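Local coordinates for dextranase (Pseudarthrobacter oxydans, PDB 6NZS), which catalyses the endohydrolysis of (1->6)-alpha-D-glucosidic linkages in dextran, as a member of glycoside hydrolase family 49, at residues M57-S62 / G82-W87; R145-F150 / S185-A190; I229-P234 / W253-P258. All blocks are in the same frame, centred on the assembly; numbering follows the deposited sequence.

Overall arrangement
Interactions 1 and 2 belong to the N-terminal Ig-like domain and hold neighbouring strands: strand 84-92, used by interaction 1, runs parallel to strand 176-192, used by interaction 2. Their centres lie about 14 Å apart, and they touch directly, with backbone bonds probably joining Ser86 to Ser185 and Met187, and Trp87 packing on Phe189. Interaction 3 stands apart in the parallel beta-solenoid, with its centre about 25 Å from each of the others. Interactions 1 and 2 are antiparallel and wholly buried, mixing sulfur and apolar contacts with serine or threonine hydroxyls; interaction 3 is a parallel ladder of in-register apolar and aromatic side chains that reaches the surface at its proline end.

Interaction 1. Residues M57-S62 / G82-W87; sequences MSIPRS and GLTMSW
Met57 reaches across to Ser86 and Thr84, and with 76 Å² covered it buries the most surface here. It faces Ser86 in an antiparallel non-hydrogen-bonded pair. CG lies anti to the backbone N (chi1 -171°), which carries the chain along the opposing strand: Met57 CG is 3.5 Å from Ser86 OG, and Met57 SD then passes 3.8 Å from Thr84 OG1, the Met57 and Thr84 side chains crossing at a slant. A long, flexible thioether suits this place, since it can lie over two small polar side chains without needing a polar partner. Those hydroxyls are engaged elsewhere, Ser86 with Ser34 and Thr84 with Asn184.

The next pair, Ser58 with Met85, supplies the hydrogen bonds. Ser58 N gives a nearly straight bond to Met85 O (2.8 Å, 173° at the hydrogen), and Met85 N returns one to Ser58 O at 3.0 Å. The edge of the Trp87 indole comes up to this backbone, Trp87 CZ3 lying 3.8 Å from Ser58 N. A small residue fits beside that ring, and Ser58 OG turns to Glu336 and Trp364, linking this Ig-like strand to the solenoid. Past the end of strand 51-58, Ile59 CG2 touches Thr84 CG2 at 3.7 Å, while the Pro60 ring, which has no N-H to offer, rests against Leu83 O.

The chemistry implies a division of labour: the backbone fixes the register, sulfur and methyl groups fill the interface, and the buried hydroxyls bind to neighbouring parts of the fold.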
# COMPACT_ATOMS: atom_id res chain seq x y z
N MET A 57 -6.91 5.09 14.29
CA MET A 57 -6.58 6.27 13.49
C MET A 57 -5.08 6.53 13.50
O MET A 57 -4.42 6.44 14.55
CB MET A 57 -7.34 7.52 13.95
CG MET A 57 -7.16 8.71 13.00
SD MET A 57 -8.17 10.14 13.45
CE MET A 57 -7.30 10.70 14.90
N SER A 58 -4.54 6.85 12.33
CA SER A 58 -3.15 7.26 12.17
C SER A 58 -3.12 8.71 11.69
O SER A 58 -3.98 9.13 10.91
CB SER A 58 -2.47 6.36 11.13
OG SER A 58 -1.21 6.88 10.74
N ILE A 59 -2.16 9.48 12.20
CA ILE A 59 -1.98 10.86 11.77
C ILE A 59 -0.52 11.05 11.37
O ILE A 59 0.36 10.28 11.79
CB ILE A 59 -2.42 11.88 12.86
CG1 ILE A 59 -1.44 11.89 14.05
CG2 ILE A 59 -3.82 11.56 13.34
CD1 ILE A 59 -1.77 12.99 15.09
N PRO A 60 -0.23 12.06 10.53
CA PRO A 60 1.13 12.23 10.00
C PRO A 60 2.15 12.43 11.11
O PRO A 60 1.98 13.29 11.98
CB PRO A 60 1.00 13.47 9.10
CG PRO A 60 -0.45 13.49 8.70
CD PRO A 60 -1.19 12.98 9.90
N ARG A 61 3.21 11.63 11.07
CA ARG A 61 4.29 11.64 12.06
C ARG A 61 3.80 11.29 13.45
O ARG A 61 4.50 11.55 14.44
CB ARG A 61 5.04 12.99 12.13
CG ARG A 61 5.41 13.58 10.80
CD ARG A 61 6.51 14.64 10.97
NE ARG A 61 6.85 15.22 9.69
CZ ARG A 61 6.26 16.30 9.17
NH1 ARG A 61 5.32 16.93 9.86
NH2 ARG A 61 6.62 16.74 7.98
N SER A 62 2.59 10.72 13.58
CA SER A 62 1.94 10.60 14.88
C SER A 62 1.81 11.94 15.59
O SER A 62 1.68 11.98 16.82
CB SER A 62 2.60 9.56 15.80
OG SER A 62 1.97 8.28 15.70
N GLY A 82 -3.81 18.59 7.70
CA GLY A 82 -4.62 17.89 8.68
C GLY A 82 -5.23 16.60 8.18
O GLY A 82 -6.33 16.24 8.59
N LEU A 83 -4.54 15.89 7.30
CA LEU A 83 -5.06 14.60 6.86
C LEU A 83 -4.93 13.56 7.97
O LEU A 83 -3.99 13.57 8.76
CB LEU A 83 -4.30 14.10 5.63
CG LEU A 83 -4.20 15.03 4.42
CD1 LEU A 83 -3.57 14.32 3.22
CD2 LEU A 83 -5.55 15.59 4.05
N THR A 84 -5.88 12.63 8.01
CA THR A 84 -5.80 11.49 8.90
C THR A 84 -6.31 10.27 8.16
O THR A 84 -7.03 10.40 7.16
CB THR A 84 -6.64 11.64 10.20
OG1 THR A 84 -8.04 11.59 9.89
CG2 THR A 84 -6.32 12.94 10.91
N MET A 85 -5.96 9.09 8.66
CA MET A 85 -6.46 7.84 8.10
C MET A 85 -7.01 6.99 9.23
O MET A 85 -6.26 6.52 10.09
CB MET A 85 -5.38 7.09 7.32
CG MET A 85 -5.88 5.75 6.76
SD MET A 85 -4.76 4.99 5.56
CE MET A 85 -4.99 6.09 4.17
N SER A 86 -8.32 6.78 9.23
CA SER A 86 -8.98 5.90 10.19
C SER A 86 -9.28 4.57 9.52
O SER A 86 -9.47 4.50 8.30
CB SER A 86 -10.30 6.49 10.68
OG SER A 86 -10.10 7.71 11.39
N TRP A 87 -9.31 3.50 10.31
CA TRP A 87 -9.66 2.20 9.75
C TRP A 87 -10.23 1.31 10.84
O TRP A 87 -9.84 1.40 12.00
CB TRP A 87 -8.47 1.51 9.06
CG TRP A 87 -7.48 0.87 10.00
CD1 TRP A 87 -7.43 -0.45 10.38
CD2 TRP A 87 -6.40 1.52 10.68
NE1 TRP A 87 -6.39 -0.65 11.25
CE2 TRP A 87 -5.74 0.55 11.46
CE3 TRP A 87 -5.93 2.85 10.72
CZ2 TRP A 87 -4.63 0.84 12.25
CZ3 TRP A 87 -4.84 3.14 11.52
CH2 TRP A 87 -4.20 2.15 12.28

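Interaction 2. Residues R145-F150 / S185-A190; sequences RFSVEF and SMMIFA
Phe146 and Ile188 form the tight part, side by side in an antiparallel hydrogen-bonded pair. Ile188 CB sits over one face of the Phe146 ring, 4.0 Å from its centroid, in a CH-pi contact displaced toward the rim. Ile188 CD1 reaches both Phe146 CZ (3.7 Å) and Val148 CG2 (3.6 Å). A branched isoleucine can serve ring and valine at once. Beneath them the backbone is joined twice, Ile188 N to Phe146 O at 2.8 Å and Phe146 N to Ile188 O.

Both strands belong to the N-terminal Ig-like domain, where 145-150 and 185-190 run at 146° to each other. Strand 176-192 continues the sheet to strand 84-92, and the face bearing Arg145, Ser147, Met187 and Phe189 packs against solenoid strands 351-361 and 398-407.

The looser, wetter part is at Ser147 and Met186. Val148 N still bonds to Met186 O at 2.9 Å, but where that pairing gives out a water bridges the strands, accepting from Met186 N at 2.8 Å and donating to Val148 O and Ser147 OG. Ser147 OG donates to Glu149 OE2 at 2.7 Å, using its anti lone pair; that oxygen also bonds to His435. At the other end Arg145 crosses Phe189 at about a right angle, with Arg145 CG 3.5 Å from Phe189 CD1. Bends at chi2 and chi3 turn its guanidinium away from the ring, to a salt bridge with Glu191.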
# COMPACT_ATOMS: atom_id res chain seq x y z
N ARG A 145 -11.83 -4.81 1.46
CA ARG A 145 -11.17 -3.65 2.05
C ARG A 145 -11.54 -2.44 1.21
O ARG A 145 -11.29 -2.42 -0.00
CB ARG A 145 -9.65 -3.86 2.05
CG ARG A 145 -9.18 -4.97 3.02
CD ARG A 145 -8.15 -5.92 2.40
NE ARG A 145 -8.69 -6.65 1.25
CZ ARG A 145 -9.49 -7.71 1.33
NH1 ARG A 145 -9.87 -8.19 2.51
NH2 ARG A 145 -9.93 -8.29 0.21
N PHE A 146 -12.17 -1.43 1.83
CA PHE A 146 -12.74 -0.35 1.04
C PHE A 146 -12.80 0.93 1.86
O PHE A 146 -12.69 0.92 3.09
CB PHE A 146 -14.13 -0.72 0.49
CG PHE A 146 -15.16 -1.05 1.54
CD1 PHE A 146 -15.21 -2.31 2.11
CD2 PHE A 146 -16.09 -0.09 1.93
CE1 PHE A 146 -16.16 -2.61 3.07
CE2 PHE A 146 -17.05 -0.37 2.88
CZ PHE A 146 -17.09 -1.64 3.45
N SER A 147 -12.99 2.04 1.14
CA SER A 147 -13.04 3.38 1.70
C SER A 147 -14.48 3.88 1.72
O SER A 147 -15.22 3.70 0.75
CB SER A 147 -12.19 4.30 0.81
OG SER A 147 -12.34 5.65 1.20
N VAL A 148 -14.86 4.52 2.83
CA VAL A 148 -16.18 5.11 3.02
C VAL A 148 -16.02 6.63 3.04
O VAL A 148 -15.29 7.17 3.89
CB VAL A 148 -16.82 4.60 4.33
CG1 VAL A 148 -18.17 5.27 4.57
CG2 VAL A 148 -16.96 3.08 4.29
N GLU A 149 -16.67 7.32 2.10
CA GLU A 149 -16.34 8.71 1.78
C GLU A 149 -17.57 9.60 1.94
O GLU A 149 -18.42 9.68 1.04
CB GLU A 149 -15.73 8.79 0.38
CG GLU A 149 -14.67 7.70 0.19
CD GLU A 149 -13.67 7.96 -0.93
OE1 GLU A 149 -13.87 8.90 -1.74
OE2 GLU A 149 -12.68 7.21 -0.97
N PHE A 150 -17.67 10.28 3.09
CA PHE A 150 -18.76 11.22 3.32
C PHE A 150 -18.46 12.52 2.58
O PHE A 150 -17.38 13.10 2.74
CB PHE A 150 -18.90 11.51 4.81
CG PHE A 150 -19.55 10.42 5.61
CD1 PHE A 150 -18.86 9.27 5.95
CD2 PHE A 150 -20.86 10.57 6.06
CE1 PHE A 150 -19.46 8.27 6.70
CE2 PHE A 150 -21.47 9.57 6.81
CZ PHE A 150 -20.77 8.43 7.13
N SER A 185 -9.81 10.07 6.17
CA SER A 185 -10.26 8.88 5.47
C SER A 185 -10.76 7.82 6.44
O SER A 185 -10.44 7.82 7.64
CB SER A 185 -9.17 8.35 4.55
OG SER A 185 -8.00 7.97 5.25
N MET A 186 -11.57 6.90 5.91
CA MET A 186 -12.19 5.85 6.70
C MET A 186 -12.16 4.56 5.89
O MET A 186 -12.90 4.43 4.91
CB MET A 186 -13.63 6.20 7.08
CG MET A 186 -14.36 5.09 7.84
SD MET A 186 -13.53 4.67 9.40
CE MET A 186 -14.52 3.26 9.93
N MET A 187 -11.31 3.61 6.30
CA MET A 187 -11.21 2.31 5.66
C MET A 187 -11.93 1.27 6.50
O MET A 187 -11.86 1.30 7.73
CB MET A 187 -9.74 1.92 5.53
CG MET A 187 -9.26 1.81 4.10
SD MET A 187 -9.45 3.36 3.20
CE MET A 187 -8.45 4.43 4.24
N ILE A 188 -12.61 0.36 5.83
CA ILE A 188 -13.19 -0.82 6.47
C ILE A 188 -12.48 -2.05 5.92
O ILE A 188 -12.41 -2.24 4.70
CB ILE A 188 -14.71 -0.92 6.24
CG1 ILE A 188 -15.43 0.27 6.87
CG2 ILE A 188 -15.25 -2.25 6.81
CD1 ILE A 188 -16.92 0.33 6.59
N PHE A 189 -11.96 -2.87 6.82
CA PHE A 189 -11.33 -4.13 6.46
C PHE A 189 -12.25 -5.22 7.01
O PHE A 189 -12.16 -5.60 8.18
CB PHE A 189 -9.93 -4.23 7.07
CG PHE A 189 -8.98 -3.13 6.64
CD1 PHE A 189 -9.12 -2.46 5.42
CD2 PHE A 189 -7.92 -2.79 7.47
CE1 PHE A 189 -8.22 -1.46 5.05
CE2 PHE A 189 -7.02 -1.80 7.11
CZ PHE A 189 -7.17 -1.14 5.89
N ALA A 190 -13.17 -5.69 6.16
CA ALA A 190 -14.12 -6.76 6.50
C ALA A 190 -13.44 -8.06 6.11
O ALA A 190 -13.39 -8.40 4.92
CB ALA A 190 -15.42 -6.56 5.73
O HOH W 1 -12.52 7.37 3.29

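Interaction 3. Residues I229-P234 / W253-P258; sequences IIYFKP and WVYLAP
Tyr231 and Tyr255 stand side by side on one face of two parallel strands, their rings meeting edge-to-face with planes at 53° and centroids 4.7 Å apart. Tyr231 can be followed outward. Its CB leaves the strand on the face it shares with Tyr255, and CG is anti to the backbone N (chi1 -173°), which lays the ring alongside its neighbour. Tyr231 CG lies 3.9 Å from Tyr255 CD2, and the CD and CE atoms of both sides meet that same carbon, which sits above the ring centre, 3.5 Å from the plane. Further out Tyr231 CZ meets Tyr255 CE2 at 3.6 Å, and at the tip Tyr231 OH lies 3.7 Å from Tyr255 CE2. Large flat residues suit such a ladder, where each rung can lay its ring against the next. A serine in place of Tyr231 would probably leave that edge of Tyr255 without its aromatic cover and free the ring to turn.

On the other face Phe232 and Leu256 run the same way, Leu256 CD2 lying 3.5 Å from Phe232 CD1. Tyr255 O lies in the plane of the Phe232 ring, at its edge, while accepting a bond from Phe232 N (2.8 Å). The ladder continues until Ala257 N bonds to Phe232 O. Pro234 and Pro258, which have no N-H, then interrupt it before strands 235-238 and 260-263 pair, and a small alanine lets Pro234 CD approach Ala257 CB to 3.8 Å.

The two strands are successive rungs of a parallel beta-solenoid, flanked by strand 211-212 beside 229-232 and strand 275-279 beside 253-256. Phe232, Val254 and Leu256 pack inward on strands 260-263 and 266-268, whereas Tyr231 turns to Tyr213 and Tyr255 rests on Pro204.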
# COMPACT_ATOMS: atom_id res chain seq x y z
N ILE A 229 7.04 -19.83 18.96
CA ILE A 229 5.94 -18.98 18.51
C ILE A 229 5.78 -17.85 19.51
O ILE A 229 5.77 -18.09 20.72
CB ILE A 229 4.63 -19.79 18.43
CG1 ILE A 229 4.77 -20.96 17.45
CG2 ILE A 229 3.44 -18.90 18.07
CD1 ILE A 229 3.73 -22.04 17.64
N ILE A 230 5.64 -16.63 19.01
CA ILE A 230 5.30 -15.48 19.84
C ILE A 230 3.87 -15.10 19.51
O ILE A 230 3.57 -14.76 18.35
CB ILE A 230 6.27 -14.31 19.62
CG1 ILE A 230 7.71 -14.75 19.90
CG2 ILE A 230 5.89 -13.14 20.53
CD1 ILE A 230 8.76 -13.73 19.50
N TYR A 231 2.99 -15.16 20.51
CA TYR A 231 1.55 -15.03 20.33
C TYR A 231 1.11 -13.81 21.12
O TYR A 231 1.16 -13.82 22.36
CB TYR A 231 0.88 -16.30 20.87
CG TYR A 231 -0.61 -16.44 20.65
CD1 TYR A 231 -1.52 -15.52 21.16
CD2 TYR A 231 -1.12 -17.53 19.95
CE1 TYR A 231 -2.88 -15.68 20.98
CE2 TYR A 231 -2.47 -17.69 19.75
CZ TYR A 231 -3.35 -16.76 20.27
OH TYR A 231 -4.71 -16.92 20.08
N PHE A 232 0.66 -12.77 20.42
CA PHE A 232 0.17 -11.55 21.06
C PHE A 232 -1.34 -11.67 21.21
O PHE A 232 -2.08 -11.59 20.22
CB PHE A 232 0.54 -10.31 20.26
CG PHE A 232 1.99 -9.96 20.30
CD1 PHE A 232 2.88 -10.50 19.38
CD2 PHE A 232 2.48 -9.07 21.26
CE1 PHE A 232 4.22 -10.17 19.41
CE2 PHE A 232 3.83 -8.73 21.29
CZ PHE A 232 4.70 -9.28 20.37
N LYS A 233 -1.80 -11.85 22.44
CA LYS A 233 -3.22 -11.85 22.72
C LYS A 233 -3.77 -10.44 22.53
O LYS A 233 -3.01 -9.48 22.45
CB LYS A 233 -3.46 -12.32 24.16
CG LYS A 233 -3.18 -13.81 24.37
CD LYS A 233 -3.63 -14.30 25.74
CE LYS A 233 -2.74 -13.77 26.84
NZ LYS A 233 -3.19 -14.25 28.19
N PRO A 234 -5.09 -10.29 22.45
CA PRO A 234 -5.66 -8.94 22.37
C PRO A 234 -5.14 -8.08 23.52
O PRO A 234 -5.03 -8.55 24.66
CB PRO A 234 -7.17 -9.18 22.46
CG PRO A 234 -7.35 -10.55 21.93
CD PRO A 234 -6.14 -11.33 22.38
N TRP A 253 7.20 -18.21 14.05
CA TRP A 253 5.85 -17.70 13.87
C TRP A 253 5.63 -16.55 14.84
O TRP A 253 5.86 -16.70 16.05
CB TRP A 253 4.86 -18.83 14.18
CG TRP A 253 3.44 -18.66 13.71
CD1 TRP A 253 2.79 -17.49 13.39
CD2 TRP A 253 2.49 -19.71 13.52
NE1 TRP A 253 1.50 -17.76 13.00
CE2 TRP A 253 1.29 -19.12 13.08
CE3 TRP A 253 2.54 -21.10 13.68
CZ2 TRP A 253 0.15 -19.87 12.79
CZ3 TRP A 253 1.41 -21.84 13.40
CH2 TRP A 253 0.23 -21.23 12.96
N VAL A 254 5.18 -15.41 14.32
CA VAL A 254 4.67 -14.31 15.13
C VAL A 254 3.19 -14.16 14.80
O VAL A 254 2.82 -14.05 13.63
CB VAL A 254 5.43 -13.00 14.86
CG1 VAL A 254 4.71 -11.82 15.50
CG2 VAL A 254 6.87 -13.12 15.37
N TYR A 255 2.35 -14.19 15.83
CA TYR A 255 0.90 -14.13 15.66
C TYR A 255 0.36 -12.91 16.40
O TYR A 255 0.63 -12.73 17.59
CB TYR A 255 0.23 -15.41 16.21
CG TYR A 255 -1.27 -15.35 16.08
CD1 TYR A 255 -1.89 -15.42 14.84
CD2 TYR A 255 -2.07 -15.19 17.20
CE1 TYR A 255 -3.26 -15.33 14.71
CE2 TYR A 255 -3.46 -15.12 17.09
CZ TYR A 255 -4.05 -15.18 15.84
OH TYR A 255 -5.42 -15.10 15.72
N LEU A 256 -0.39 -12.08 15.68
CA LEU A 256 -1.05 -10.91 16.25
C LEU A 256 -2.55 -11.19 16.23
O LEU A 256 -3.17 -11.17 15.17
CB LEU A 256 -0.75 -9.65 15.43
CG LEU A 256 0.71 -9.33 15.11
CD1 LEU A 256 0.80 -7.98 14.40
CD2 LEU A 256 1.57 -9.32 16.35
N ALA A 257 -3.12 -11.45 17.40
CA ALA A 257 -4.53 -11.78 17.46
C ALA A 257 -5.36 -10.58 17.01
O ALA A 257 -4.92 -9.43 17.09
CB ALA A 257 -4.92 -12.13 18.90
N PRO A 258 -6.58 -10.83 16.53
CA PRO A 258 -7.51 -9.71 16.32
C PRO A 258 -7.69 -9.00 17.65
O PRO A 258 -7.98 -9.62 18.67
CB PRO A 258 -8.81 -10.39 15.86
CG PRO A 258 -8.68 -11.81 16.31
CD PRO A 258 -7.22 -12.14 16.30